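Local coordinates for WbbZ protein (Klebsiella pneumoniae subsp. pneumoniae NTUH-K2044, PDB 6X1L) that is functionally uncharacterised but belongs to the polysaccharide pyruvyl transferase family and may transfer pyruvyl groups to a polysaccharide, at residues Y153-L156 / N157-L160. Sequence-based numbering, arbitrary orientation.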
ATOM      1  N   TYR A 153      19.376   2.208   6.066  1.00 49.28           N
ATOM      2  CA  TYR A 153      19.856   0.882   5.684  1.00 56.17           C
ATOM      3  C   TYR A 153      19.042   0.248   4.562  1.00 59.86           C
ATOM      4  O   TYR A 153      19.323  -0.897   4.195  1.00 59.24           O
ATOM      5  CB  TYR A 153      19.838  -0.067   6.886  1.00 63.97           C
ATOM      6  CG  TYR A 153      21.053   0.024   7.783  1.00 70.85           C
ATOM      7  CD1 TYR A 153      22.186  -0.742   7.527  1.00 76.08           C
ATOM      8  CD2 TYR A 153      21.063   0.860   8.891  1.00 71.06           C
ATOM      9  CE1 TYR A 153      23.299  -0.669   8.342  1.00 69.96           C
ATOM     10  CE2 TYR A 153      22.171   0.940   9.715  1.00 71.85           C
ATOM     11  CZ  TYR A 153      23.285   0.173   9.433  1.00 72.08           C
ATOM     12  OH  TYR A 153      24.391   0.248  10.248  1.00 89.79           O
ATOM     13  N   LEU A 154      18.043   0.945   4.025  1.00 57.07           N
ATOM     14  CA  LEU A 154      17.164   0.345   3.024  1.00 50.67           C
ATOM     15  C   LEU A 154      17.951  -0.043   1.778  1.00 55.39           C
ATOM     16  O   LEU A 154      18.681   0.771   1.209  1.00 58.30           O
ATOM     17  CB  LEU A 154      16.046   1.323   2.667  1.00 50.49           C
ATOM     18  CG  LEU A 154      14.857   0.799   1.855  1.00 51.08           C
ATOM     19  CD1 LEU A 154      14.001  -0.134   2.695  1.00 50.44           C
ATOM     20  CD2 LEU A 154      14.037   1.969   1.340  1.00 53.87           C
ATOM     21  N   ASP A 155      17.804  -1.301   1.356  1.00 54.53           N
ATOM     22  CA  ASP A 155      18.426  -1.796   0.127  1.00 54.79           C
ATOM     23  C   ASP A 155      17.617  -1.278  -1.060  1.00 63.19           C
ATOM     24  O   ASP A 155      16.814  -1.988  -1.672  1.00 57.19           O
ATOM     25  CB  ASP A 155      18.503  -3.318   0.145  1.00 66.38           C
ATOM     26  CG  ASP A 155      19.260  -3.878  -1.040  1.00 74.22           C
ATOM     27  OD1 ASP A 155      19.870  -3.085  -1.789  1.00 79.55           O
ATOM     28  OD2 ASP A 155      19.239  -5.113  -1.225  1.00 75.38           O
ATOM     29  N   LEU A 156      17.882  -0.017  -1.413  1.00 61.89           N
ATOM     30  CA  LEU A 156      16.954   0.775  -2.214  1.00 61.56           C
ATOM     31  C   LEU A 156      16.678   0.168  -3.586  1.00 67.34           C
ATOM     32  O   LEU A 156      15.559   0.285  -4.096  1.00 66.15           O
ATOM     33  CB  LEU A 156      17.501   2.195  -2.365  1.00 63.73           C
ATOM     34  CG  LEU A 156      16.630   3.241  -3.059  1.00 68.43           C
ATOM     35  CD1 LEU A 156      15.332   3.447  -2.294  1.00 63.13           C
ATOM     36  CD2 LEU A 156      17.391   4.550  -3.191  1.00 67.90           C
ATOM     37  N   ASN A 157      17.666  -0.486  -4.196  1.00 68.31           N
ATOM     38  CA  ASN A 157      17.528  -0.857  -5.599  1.00 70.55           C
ATOM     39  C   ASN A 157      16.497  -1.952  -5.835  1.00 67.99           C
ATOM     40  O   ASN A 157      16.029  -2.107  -6.970  1.00 66.06           O
ATOM     41  CB  ASN A 157      18.882  -1.279  -6.165  1.00 81.89           C
ATOM     42  CG  ASN A 157      19.792  -0.095  -6.422  1.00 92.34           C
ATOM     43  OD1 ASN A 157      20.432   0.418  -5.507  1.00 98.65           O
ATOM     44  ND2 ASN A 157      19.848   0.349  -7.673  1.00 98.83           N
ATOM     45  N   LYS A 158      16.119  -2.709  -4.808  1.00 61.76           N
ATOM     46  CA  LYS A 158      15.094  -3.727  -4.990  1.00 63.93           C
ATOM     47  C   LYS A 158      13.684  -3.188  -4.787  1.00 66.88           C
ATOM     48  O   LYS A 158      12.718  -3.937  -4.965  1.00 63.23           O
ATOM     49  CB  LYS A 158      15.341  -4.916  -4.057  1.00 60.96           C
ATOM     50  CG  LYS A 158      15.118  -4.638  -2.592  1.00 69.43           C
ATOM     51  CD  LYS A 158      15.406  -5.888  -1.778  1.00 74.04           C
ATOM     52  CE  LYS A 158      15.216  -5.641  -0.295  1.00 76.76           C
ATOM     53  NZ  LYS A 158      15.506  -6.864   0.497  1.00 81.54           N
ATOM     54  N   TYR A 159      13.545  -1.910  -4.435  1.00 49.15           N
ATOM     55  CA  TYR A 159      12.250  -1.259  -4.295  1.00 56.33           C
ATOM     56  C   TYR A 159      11.903  -0.353  -5.468  1.00 50.21           C
ATOM     57  O   TYR A 159      10.740   0.039  -5.604  1.00 49.82           O
ATOM     58  CB  TYR A 159      12.211  -0.429  -3.005  1.00 48.16           C
ATOM     59  CG  TYR A 159      12.464  -1.217  -1.744  1.00 50.01           C
ATOM     60  CD1 TYR A 159      13.764  -1.455  -1.296  1.00 49.55           C
ATOM     61  CD2 TYR A 159      11.411  -1.710  -0.987  1.00 45.71           C
ATOM     62  CE1 TYR A 159      14.001  -2.175  -0.145  1.00 48.67           C
ATOM     63  CE2 TYR A 159      11.639  -2.430   0.176  1.00 48.58           C
ATOM     64  CZ  TYR A 159      12.939  -2.658   0.591  1.00 47.47           C
ATOM     65  OH  TYR A 159      13.178  -3.378   1.742  1.00 45.60           O
ATOM     66  N   LEU A 160      12.876  -0.005  -6.307  1.00 48.86           N
ATOM     67  CA  LEU A 160      12.676   1.015  -7.324  1.00 53.78           C
ATOM     68  C   LEU A 160      11.856   0.478  -8.490  1.00 50.66           C
ATOM     69  O   LEU A 160      11.982  -0.687  -8.879  1.00 51.34           O
ATOM     70  CB  LEU A 160      14.024   1.530  -7.833  1.00 58.39           C
ATOM     71  CG  LEU A 160      14.965   2.124  -6.779  1.00 57.74           C
ATOM     72  CD1 LEU A 160      16.285   2.563  -7.404  1.00 60.62           C
ATOM     73  CD2 LEU A 160      14.305   3.282  -6.047  1.00 51.52           C
TER
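A short 3-10 turn, preceded by an inverse gamma turn centred on Asp-155, folds the side chains of 154-156 against those of 158-160 in the loop that links the two parallel sheets. Two successive i to i+3 backbone bonds define it. Lys-158 N reaches Asp-155 O at 3.3 Å, nearly straight at 161°, and Tyr-159 N reaches Leu-156 O at 3.0 Å, approaching from above the carbonyl plane. The phenol ring of Tyr-159 turns back alongside the start of the turn, its edge toward the backbone carbonyls of Asp-155 and Leu-156: CG lies beside the backbone N (chi1 -59°), which brings CD1 within 3.1 Å of Asp-155 O, while CZ packs on Leu-154 CD1 at 3.5 Å. Leu-154 lies over one face of the ring, its CD2 displaced toward the rim. The Lys-158 chain, fully extended beyond CG, runs past Asp-155, the two side chains crossing at about a right angle; its CG sits 3.3 Å from Asp-155 O, and CD passes OD2 at 3.9 Å. Its ammonium group lies beyond salt-bridge range of Asp-155 OD2 and pairs with Asp-44 OD1 of helix 33-48, whose OD2 takes Tyr-159 OH and Asp-155 N. Just past the 3-10 segment, Leu-160 CD2 meets Leu-156 CG at 3.8 Å, and its CG rests against Leu-156 O. Helix 203-218 meets the turn through Ile-214, which touches Leu-156 and Tyr-159, and through Arg-211, which hydrogen-bonds Lys-158 O; helix 228-236 contributes Leu-233 against Leu-154 and Leu-236 against Leu-156, so the turn bridges helices associated with both sheets.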